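Local coordinates for putative hydrolase (Burkholderia cenocepacia, PDB 4X00), which is a putative aryl esterase of the alpha/beta hydrolase fold, probably hydrolysing ester substrates by way of a serine nucleophile, at residues T17-V22 with L94-E99; K105-G110 with S274-M279; P237-A242 with S251-D256. All blocks are in the same frame, centred on the assembly; numbering follows the deposited sequence.

Contact 1: residues T17-V22 with L94-E99; sequences TAPDGV and LAAIIE
A small apolar contact sets one methyl group, that of A96 on helix 87-100, against the tight turn joining the first two strands of this alpha/beta hydrolase fold. Strands 12-17 and 23-30 form an antiparallel hairpin at one border of the central sheet, and its connection, T17-V22, folds as a type I beta turn from A18 to G21. The turn is closed by G21 N bonding to A18 O at 2.9 Å, and A18 N reaches V22 O at 2.8 Å; these two bonds hold the loop together on its own side of the contact. G21 ends the turn with a positive phi of 95°.

Across the contact no hydrogen bond forms. The CB of A96 points at the loop and rests against T17, A18 and P19, meeting two backbone atoms and one ring carbon. The small residue lets the two backbones come close, with A18 CA and A96 CA 5.6 Å apart.

Other contacts tie the same elements together. The carboxylate of D20 does not reach A96 but makes salt bridges with R70 through OD1 and with R89 through OD2; R89 lies on the same helix as A96. A18 and P19 also touch D93 and D92, about a turn earlier on helix 87-100, while L94 and A95 pack on Y121 of helix 113-125.

At the centre, A96 CB lies 4.0 Å from T17 O, 4.1 Å from A18 CA and 4.2 Å from CD of the P19 ring.

Contact 2: residues K105-G110 with S274-M279; sequences KPVLVG and SDFVRM. With EDO (1,2-ethanediol), chain J.
V107 and F276 both send a carbon out anti to the backbone N, CG1 of the valine at a chi1 of 168° and CG of the phenylalanine at 174°, and these two torsions bring a methyl to the rim of a ring. CG1 of V107 lies in the plane of the F276 ring, at its edge, 3.8 Å from CE2 and 4.0 Å from CD2. It therefore meets the ring's C-H border and does not sit over the pi face.

The other methyl of V107, CG2, lies beside its backbone N and meets CG2 of V277 at 4.0 Å. V277 CG2 lies 4.1 Å from V107 CG1 as well. One valine thus fits against two consecutive residues of the helix, with V107 and V277 the nearest pair of the two backbones. No hydrogen bond crosses; all three residues are buried, and the grip is purely apolar.

Around them, F276 touches V134 of strand 132-136 and V277 touches I37 of strand 36-40, so the helix rests on three adjacent strands.

The far side of the helix is polar. There a 1,2-ethanediol, probably from the crystallisation liquor, gives its O1 hydroxyl to D275 OD1 at 2.7 Å and accepts a bond from R278 NH1 at 2.9 Å. This O1 lies at the edge of the R278 guanidinium, in its plane.

The whole is the packing of a C-terminal helix on a central parallel strand of the alpha/beta hydrolase sheet. That strand, 107-111, runs on from G110 toward S112, in what looks like the family's nucleophile elbow.

Contact 3: residues P237-A242 with S251-D256; sequences PSIARA and SELYAD
I239 faces strand 250-254 from helix 235-245 and contributes more buried surface than any other residue here, dividing its two branches between S251 and L253. S251 and L253 are two positions apart on the strand; S251 points at the helix and L253 brings its outer end nearer, whereas E252 between them points away.

The short branch of I239, CG2, stands anti to its backbone N and beside the carbonyl carbon, and it is this methyl that meets S251. It approaches OG at 3.6 Å and CB at 3.7 Å, a van der Waals contact along the flank of the serine. The hydroxyl has its polar partner in K243, one helical turn beyond I239, with NZ of the lysine hydrogen-bonded to OG.

The long branch of I239 runs toward L253. CG1 is anti to the carbonyl carbon and the chain stays extended to CD1 (chi2 166°), which carries the terminal methyl to CD2 of L253 at 3.9 Å. L253 does not aim its CB at the helix; the outer part of the side chain makes the approach. The same leucine also touches A235 and K236 in the first turn of the helix.

No hydrogen bond joins the two segments; they meet by van der Waals packing, one methyl against a serine and one against a leucine. Helix and strand belong to one beta-alpha-beta unit: strand 222-227 leads into helix 235-245, which returns to strand 250-254, the outermost strand at this border of the sheet. I239 also packs on Y226 of strand 222-227. E252 bonds through its backbone to L224 and Y226 of that strand, and Y254 to Y226 and to A228 just beyond it, so the helix lies over both parallel neighbours.

How the contacts relate
Contact 2 is the buried one, set on a strand well inside the sheet, and its three touching residues are wholly apolar. Contacts 1 and 3 are only partly buried and lie near the two borders of the same sheet, on opposite sides of the chain's centre, with centres 31 Å apart. Their chemistry differs too: a lone methyl against backbone and a proline ring in contact 1, aliphatic branches beside a hydroxyl and a leucine in contact 3. Contacts 1 and 2 are joined by packing of L94 CD2 on L108 CD1 at 4.0 Å; helix 87-100 and strand 107-111 follow each other in the chain. Contacts 2 and 3 both reach the same sheet but do not touch, their nearest atoms being about 9 Å apart.

Contact 1: residues T17-V22 with L94-E99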
loop_
_atom_site.group_PDB
_atom_site.type_symbol
_atom_site.label_atom_id
_atom_site.label_comp_id
_atom_site.label_asym_id
_atom_site.label_seq_id
_atom_site.Cartn_x
_atom_site.Cartn_y
_atom_site.Cartn_z
ATOM N N THR A 17 18.342 0.376 -5.546
ATOM C CA THR A 17 18.715 -0.948 -5.070
ATOM C C THR A 17 18.461 -1.115 -3.579
ATOM O O THR A 17 18.939 -0.323 -2.778
ATOM C CB THR A 17 20.188 -1.225 -5.362
ATOM O OG1 THR A 17 20.430 -1.013 -6.756
ATOM C CG2 THR A 17 20.559 -2.653 -4.984
ATOM N N ALA A 18 17.715 -2.143 -3.201
ATOM C CA ALA A 18 17.454 -2.434 -1.790
ATOM C C ALA A 18 18.643 -3.151 -1.136
ATOM O O ALA A 18 19.538 -3.644 -1.827
ATOM C CB ALA A 18 16.177 -3.283 -1.664
ATOM N N PRO A 19 18.660 -3.239 0.202
ATOM C CA PRO A 19 19.867 -3.816 0.835
ATOM C C PRO A 19 20.139 -5.296 0.515
ATOM O O PRO A 19 21.280 -5.744 0.673
ATOM C CB PRO A 19 19.598 -3.629 2.330
ATOM C CG PRO A 19 18.580 -2.539 2.408
ATOM C CD PRO A 19 17.752 -2.606 1.177
ATOM N N ASP A 20 19.127 -6.037 0.070
ATOM C CA ASP A 20 19.345 -7.428 -0.306
ATOM C C ASP A 20 19.605 -7.568 -1.805
ATOM O O ASP A 20 19.677 -8.687 -2.329
ATOM C CB ASP A 20 18.179 -8.344 0.160
ATOM C CG ASP A 20 16.868 -8.075 -0.542
ATOM O OD1 ASP A 20 16.708 -6.971 -1.086
ATOM O OD2 ASP A 20 15.990 -8.980 -0.540
ATOM N N GLY A 21 19.762 -6.435 -2.490
ATOM C CA GLY A 21 20.145 -6.438 -3.892
ATOM C C GLY A 21 18.971 -6.358 -4.856
ATOM O O GLY A 21 19.198 -6.257 -6.060
ATOM N N VAL A 22 17.729 -6.418 -4.360
ATOM C CA VAL A 22 16.557 -6.332 -5.230
ATOM C C VAL A 22 16.453 -4.903 -5.771
ATOM O O VAL A 22 16.598 -3.944 -5.017
ATOM C CB VAL A 22 15.286 -6.739 -4.456
ATOM C CG1 VAL A 22 14.011 -6.402 -5.215
ATOM C CG2 VAL A 22 15.338 -8.235 -4.192
ATOM N N LEU A 94 11.392 0.088 1.448
ATOM C CA LEU A 94 10.869 1.421 1.693
ATOM C C LEU A 94 11.975 2.334 2.255
ATOM O O LEU A 94 12.136 3.471 1.789
ATOM C CB LEU A 94 9.687 1.352 2.641
ATOM C CG LEU A 94 9.129 2.717 3.047
ATOM C CD1 LEU A 94 8.680 3.545 1.825
ATOM C CD2 LEU A 94 7.988 2.481 4.007
ATOM N N ALA A 95 12.768 1.835 3.207
ATOM C CA ALA A 95 13.837 2.650 3.768
ATOM C C ALA A 95 14.842 3.055 2.688
ATOM O O ALA A 95 15.364 4.168 2.699
ATOM C CB ALA A 95 14.538 1.909 4.893
ATOM N N ALA A 96 15.115 2.144 1.752
ATOM C CA ALA A 96 16.068 2.434 0.698
ATOM C C ALA A 96 15.548 3.538 -0.220
ATOM O O ALA A 96 16.311 4.403 -0.661
ATOM C CB ALA A 96 16.375 1.173 -0.095
ATOM N N ILE A 97 14.257 3.500 -0.530
ATOM C CA ILE A 97 13.667 4.582 -1.319
ATOM C C ILE A 97 13.679 5.914 -0.569
ATOM O O ILE A 97 14.043 6.926 -1.154
ATOM C CB ILE A 97 12.287 4.179 -1.749
ATOM C CG1 ILE A 97 12.504 3.118 -2.847
ATOM C CG2 ILE A 97 11.433 5.373 -2.241
ATOM C CD1 ILE A 97 11.337 2.375 -3.204
ATOM N N ILE A 98 13.332 5.924 0.721
ATOM C CA ILE A 98 13.416 7.158 1.512
ATOM C C ILE A 98 14.830 7.721 1.462
ATOM O O ILE A 98 15.032 8.922 1.276
ATOM C CB ILE A 98 12.981 6.908 2.969
ATOM C CG1 ILE A 98 11.480 6.583 2.984
ATOM C CG2 ILE A 98 13.302 8.119 3.857
ATOM C CD1 ILE A 98 10.946 6.079 4.306
ATOM N N GLU A 99 15.822 6.850 1.578
ATOM C CA GLU A 99 17.214 7.318 1.555
ATOM C C GLU A 99 17.661 7.806 0.177
ATOM O O GLU A 99 18.266 8.881 0.049
ATOM C CB GLU A 99 18.150 6.216 2.042
ATOM C CG GLU A 99 18.048 6.018 3.537
ATOM C CD GLU A 99 18.999 4.965 4.081
ATOM O OE1 GLU A 99 20.163 4.882 3.608
ATOM O OE2 GLU A 99 18.573 4.221 4.998
#

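Contact 2: residues K105-G110 with S274-M279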
loop_
_atom_site.group_PDB
_atom_site.type_symbol
_atom_site.label_atom_id
_atom_site.label_comp_id
_atom_site.label_asym_id
_atom_site.label_seq_id
_atom_site.Cartn_x
_atom_site.Cartn_y
_atom_site.Cartn_z
ATOM N N LYS A 105 11.420 14.247 5.580
ATOM C CA LYS A 105 10.203 13.904 6.302
ATOM C C LYS A 105 9.033 13.616 5.367
ATOM O O LYS A 105 8.099 14.402 5.310
ATOM C CB LYS A 105 9.807 15.044 7.252
ATOM C CG LYS A 105 10.853 15.435 8.320
ATOM C CD LYS A 105 10.749 14.566 9.585
ATOM C CE LYS A 105 11.701 15.103 10.663
ATOM N NZ LYS A 105 11.699 14.289 11.928
ATOM N N PRO A 106 9.074 12.502 4.612
ATOM C CA PRO A 106 7.920 12.217 3.747
ATOM C C PRO A 106 6.713 11.786 4.554
ATOM O O PRO A 106 6.836 11.246 5.659
ATOM C CB PRO A 106 8.399 11.034 2.872
ATOM C CG PRO A 106 9.398 10.355 3.742
ATOM C CD PRO A 106 10.111 11.462 4.494
ATOM N N VAL A 107 5.545 11.984 3.970
ATOM C CA VAL A 107 4.341 11.313 4.443
ATOM C C VAL A 107 4.230 10.000 3.662
ATOM O O VAL A 107 4.364 10.007 2.440
ATOM C CB VAL A 107 3.100 12.192 4.236
ATOM C CG1 VAL A 107 1.811 11.381 4.462
ATOM C CG2 VAL A 107 3.168 13.418 5.171
ATOM N N LEU A 108 3.981 8.905 4.368
ATOM C CA LEU A 108 3.775 7.592 3.741
ATOM C C LEU A 108 2.300 7.337 3.517
ATOM O O LEU A 108 1.480 7.647 4.391
ATOM C CB LEU A 108 4.337 6.484 4.630
ATOM C CG LEU A 108 5.784 6.698 5.086
ATOM C CD1 LEU A 108 6.222 5.514 5.937
ATOM C CD2 LEU A 108 6.698 6.910 3.849
ATOM N N VAL A 109 1.946 6.789 2.357
ATOM C CA VAL A 109 0.544 6.442 2.066
ATOM C C VAL A 109 0.576 4.982 1.655
ATOM O O VAL A 109 1.129 4.653 0.609
ATOM C CB VAL A 109 -0.049 7.298 0.945
ATOM C CG1 VAL A 109 -1.502 6.893 0.646
ATOM C CG2 VAL A 109 0.044 8.772 1.335
ATOM N N GLY A 110 -0.014 4.112 2.456
ATOM C CA GLY A 110 0.085 2.672 2.202
ATOM C C GLY A 110 -1.270 2.024 2.009
ATOM O O GLY A 110 -2.116 2.105 2.892
ATOM N N SER A 274 -4.374 15.681 0.959
ATOM C CA SER A 274 -3.689 16.977 1.013
ATOM C C SER A 274 -3.891 17.635 2.386
ATOM O O SER A 274 -2.944 18.182 2.958
ATOM C CB SER A 274 -4.179 17.894 -0.114
ATOM O OG SER A 274 -3.478 19.131 -0.077
ATOM N N ASP A 275 -5.108 17.525 2.925
ATOM C CA ASP A 275 -5.381 18.087 4.246
ATOM C C ASP A 275 -4.524 17.412 5.314
ATOM O O ASP A 275 -4.014 18.076 6.202
ATOM C CB ASP A 275 -6.869 17.952 4.598
ATOM C CG ASP A 275 -7.749 18.861 3.762
ATOM O OD1 ASP A 275 -7.202 19.717 3.031
ATOM O OD2 ASP A 275 -8.984 18.725 3.847
ATOM N N PHE A 276 -4.351 16.091 5.226
ATOM C CA PHE A 276 -3.553 15.385 6.196
ATOM C C PHE A 276 -2.086 15.843 6.121
ATOM O O PHE A 276 -1.434 16.105 7.158
ATOM C CB PHE A 276 -3.629 13.877 5.952
ATOM C CG PHE A 276 -2.709 13.094 6.846
ATOM C CD1 PHE A 276 -3.099 12.797 8.144
ATOM C CD2 PHE A 276 -1.441 12.693 6.432
ATOM C CE1 PHE A 276 -2.280 12.107 9.024
ATOM C CE2 PHE A 276 -0.591 11.976 7.302
ATOM C CZ PHE A 276 -1.016 11.681 8.596
ATOM N N VAL A 277 -1.557 15.960 4.904
ATOM C CA VAL A 277 -0.172 16.363 4.755
ATOM C C VAL A 277 0.025 17.772 5.293
ATOM O O VAL A 277 0.969 18.030 6.038
ATOM C CB VAL A 277 0.291 16.264 3.265
ATOM C CG1 VAL A 277 1.693 16.849 3.102
ATOM C CG2 VAL A 277 0.215 14.787 2.789
ATOM N N ARG A 278 -0.875 18.683 4.945
ATOM C CA ARG A 278 -0.801 20.060 5.457
ATOM C C ARG A 278 -0.787 20.095 6.982
ATOM O O ARG A 278 -0.025 20.850 7.600
ATOM C CB ARG A 278 -1.972 20.865 4.913
ATOM C CG ARG A 278 -1.799 21.158 3.420
ATOM C CD ARG A 278 -3.079 21.585 2.792
ATOM N NE ARG A 278 -2.836 22.247 1.522
ATOM C CZ ARG A 278 -3.762 22.921 0.847
ATOM N NH1 ARG A 278 -4.997 23.017 1.327
ATOM N NH2 ARG A 278 -3.440 23.514 -0.289
ATOM N N MET A 279 -1.656 19.304 7.590
ATOM C CA MET A 279 -1.726 19.224 9.043
ATOM C C MET A 279 -0.417 18.648 9.627
ATOM O O MET A 279 0.147 19.177 10.602
ATOM C CB MET A 279 -2.943 18.378 9.440
ATOM C CG MET A 279 -3.093 18.100 10.922
ATOM S SD MET A 279 -2.096 16.712 11.548
ATOM C CE MET A 279 -2.730 15.368 10.543
HETATM C C1 EDO J . -6.331 22.498 5.097
HETATM O O1 EDO J . -6.428 22.159 3.710
HETATM C C2 EDO J . -7.624 22.156 5.832
HETATM O O2 EDO J . -8.666 23.083 5.485
#

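Contact 3: residues P237-A242 with S251-D256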
loop_
_atom_site.group_PDB
_atom_site.type_symbol
_atom_site.label_atom_id
_atom_site.label_comp_id
_atom_site.label_asym_id
_atom_site.label_seq_id
_atom_site.Cartn_x
_atom_site.Cartn_y
_atom_site.Cartn_z
ATOM N N PRO A 237 -13.159 -3.689 12.183
ATOM C CA PRO A 237 -12.285 -4.405 13.121
ATOM C C PRO A 237 -10.810 -4.031 12.959
ATOM O O PRO A 237 -10.098 -3.991 13.951
ATOM C CB PRO A 237 -12.532 -5.875 12.765
ATOM C CG PRO A 237 -13.954 -5.884 12.224
ATOM C CD PRO A 237 -14.047 -4.609 11.437
ATOM N N SER A 238 -10.366 -3.737 11.742
ATOM C CA SER A 238 -8.986 -3.321 11.548
ATOM C C SER A 238 -8.733 -1.964 12.200
ATOM O O SER A 238 -7.716 -1.773 12.869
ATOM C CB SER A 238 -8.670 -3.283 10.063
ATOM O OG SER A 238 -8.633 -4.608 9.552
ATOM N N ILE A 239 -9.646 -1.017 11.980
ATOM C CA ILE A 239 -9.536 0.298 12.598
ATOM C C ILE A 239 -9.523 0.166 14.114
ATOM O O ILE A 239 -8.696 0.786 14.788
ATOM C CB ILE A 239 -10.680 1.217 12.137
ATOM C CG1 ILE A 239 -10.457 1.622 10.677
ATOM C CG2 ILE A 239 -10.731 2.500 13.012
ATOM C CD1 ILE A 239 -11.675 2.238 10.035
ATOM N N ALA A 240 -10.399 -0.674 14.655
ATOM C CA ALA A 240 -10.501 -0.807 16.105
ATOM C C ALA A 240 -9.230 -1.426 16.677
ATOM O O ALA A 240 -8.746 -0.992 17.727
ATOM C CB ALA A 240 -11.739 -1.632 16.494
ATOM N N ARG A 241 -8.664 -2.415 15.994
ATOM C CA ARG A 241 -7.418 -3.013 16.447
ATOM C C ARG A 241 -6.294 -1.980 16.426
ATOM O O ARG A 241 -5.539 -1.866 17.383
ATOM C CB ARG A 241 -7.050 -4.216 15.571
ATOM C CG ARG A 241 -5.691 -4.807 15.882
ATOM C CD ARG A 241 -5.570 -5.345 17.292
ATOM N NE ARG A 241 -4.293 -6.036 17.408
ATOM C CZ ARG A 241 -3.572 -6.135 18.520
ATOM N NH1 ARG A 241 -3.986 -5.587 19.657
ATOM N NH2 ARG A 241 -2.418 -6.787 18.474
ATOM N N ALA A 242 -6.207 -1.203 15.350
ATOM C CA ALA A 242 -5.184 -0.167 15.286
ATOM C C ALA A 242 -5.345 0.880 16.377
ATOM O O ALA A 242 -4.338 1.289 16.976
ATOM C CB ALA A 242 -5.189 0.490 13.919
ATOM N N SER A 251 -9.430 8.116 12.148
ATOM C CA SER A 251 -9.933 7.292 11.070
ATOM C C SER A 251 -11.115 7.943 10.379
ATOM O O SER A 251 -11.803 8.812 10.936
ATOM C CB SER A 251 -10.323 5.912 11.591
ATOM O OG SER A 251 -11.371 6.026 12.528
ATOM N N GLU A 252 -11.356 7.509 9.145
ATOM C CA GLU A 252 -12.524 7.922 8.388
ATOM C C GLU A 252 -13.010 6.714 7.607
ATOM O O GLU A 252 -12.211 5.985 7.047
ATOM C CB GLU A 252 -12.201 9.069 7.415
ATOM C CG GLU A 252 -11.601 10.310 8.014
ATOM C CD GLU A 252 -12.606 11.160 8.748
ATOM O OE1 GLU A 252 -13.803 10.803 8.765
ATOM O OE2 GLU A 252 -12.185 12.199 9.313
ATOM N N LEU A 253 -14.313 6.528 7.572
ATOM C CA LEU A 253 -14.949 5.501 6.766
ATOM C C LEU A 253 -15.610 6.141 5.571
ATOM O O LEU A 253 -16.416 7.065 5.730
ATOM C CB LEU A 253 -16.008 4.736 7.568
ATOM C CG LEU A 253 -15.529 3.735 8.584
ATOM C CD1 LEU A 253 -16.685 3.301 9.457
ATOM C CD2 LEU A 253 -14.895 2.523 7.884
ATOM N N TYR A 254 -15.321 5.639 4.378
ATOM C CA TYR A 254 -16.006 6.072 3.164
ATOM C C TYR A 254 -17.161 5.104 2.963
ATOM O O TYR A 254 -16.946 3.945 2.530
ATOM C CB TYR A 254 -15.071 6.034 1.942
ATOM C CG TYR A 254 -13.986 7.099 1.861
ATOM C CD1 TYR A 254 -13.517 7.788 2.982
ATOM C CD2 TYR A 254 -13.427 7.411 0.629
ATOM C CE1 TYR A 254 -12.503 8.755 2.857
ATOM C CE2 TYR A 254 -12.442 8.370 0.502
ATOM C CZ TYR A 254 -11.983 9.045 1.606
ATOM O OH TYR A 254 -10.991 10.001 1.416
ATOM N N ALA A 255 -18.380 5.557 3.262
ATOM C CA ALA A 255 -19.536 4.672 3.300
ATOM C C ALA A 255 -19.761 3.846 2.032
ATOM O O ALA A 255 -20.153 2.672 2.116
ATOM C CB ALA A 255 -20.798 5.501 3.587
ATOM N N ASP A 256 -19.512 4.451 0.874
ATOM C CA ASP A 256 -19.873 3.796 -0.379
ATOM C C ASP A 256 -18.653 3.395 -1.195
ATOM O O ASP A 256 -18.739 3.143 -2.383
ATOM C CB ASP A 256 -20.795 4.709 -1.181
ATOM C CG ASP A 256 -22.091 5.026 -0.433
ATOM O OD1 ASP A 256 -22.621 4.126 0.252
ATOM O OD2 ASP A 256 -22.574 6.178 -0.517
#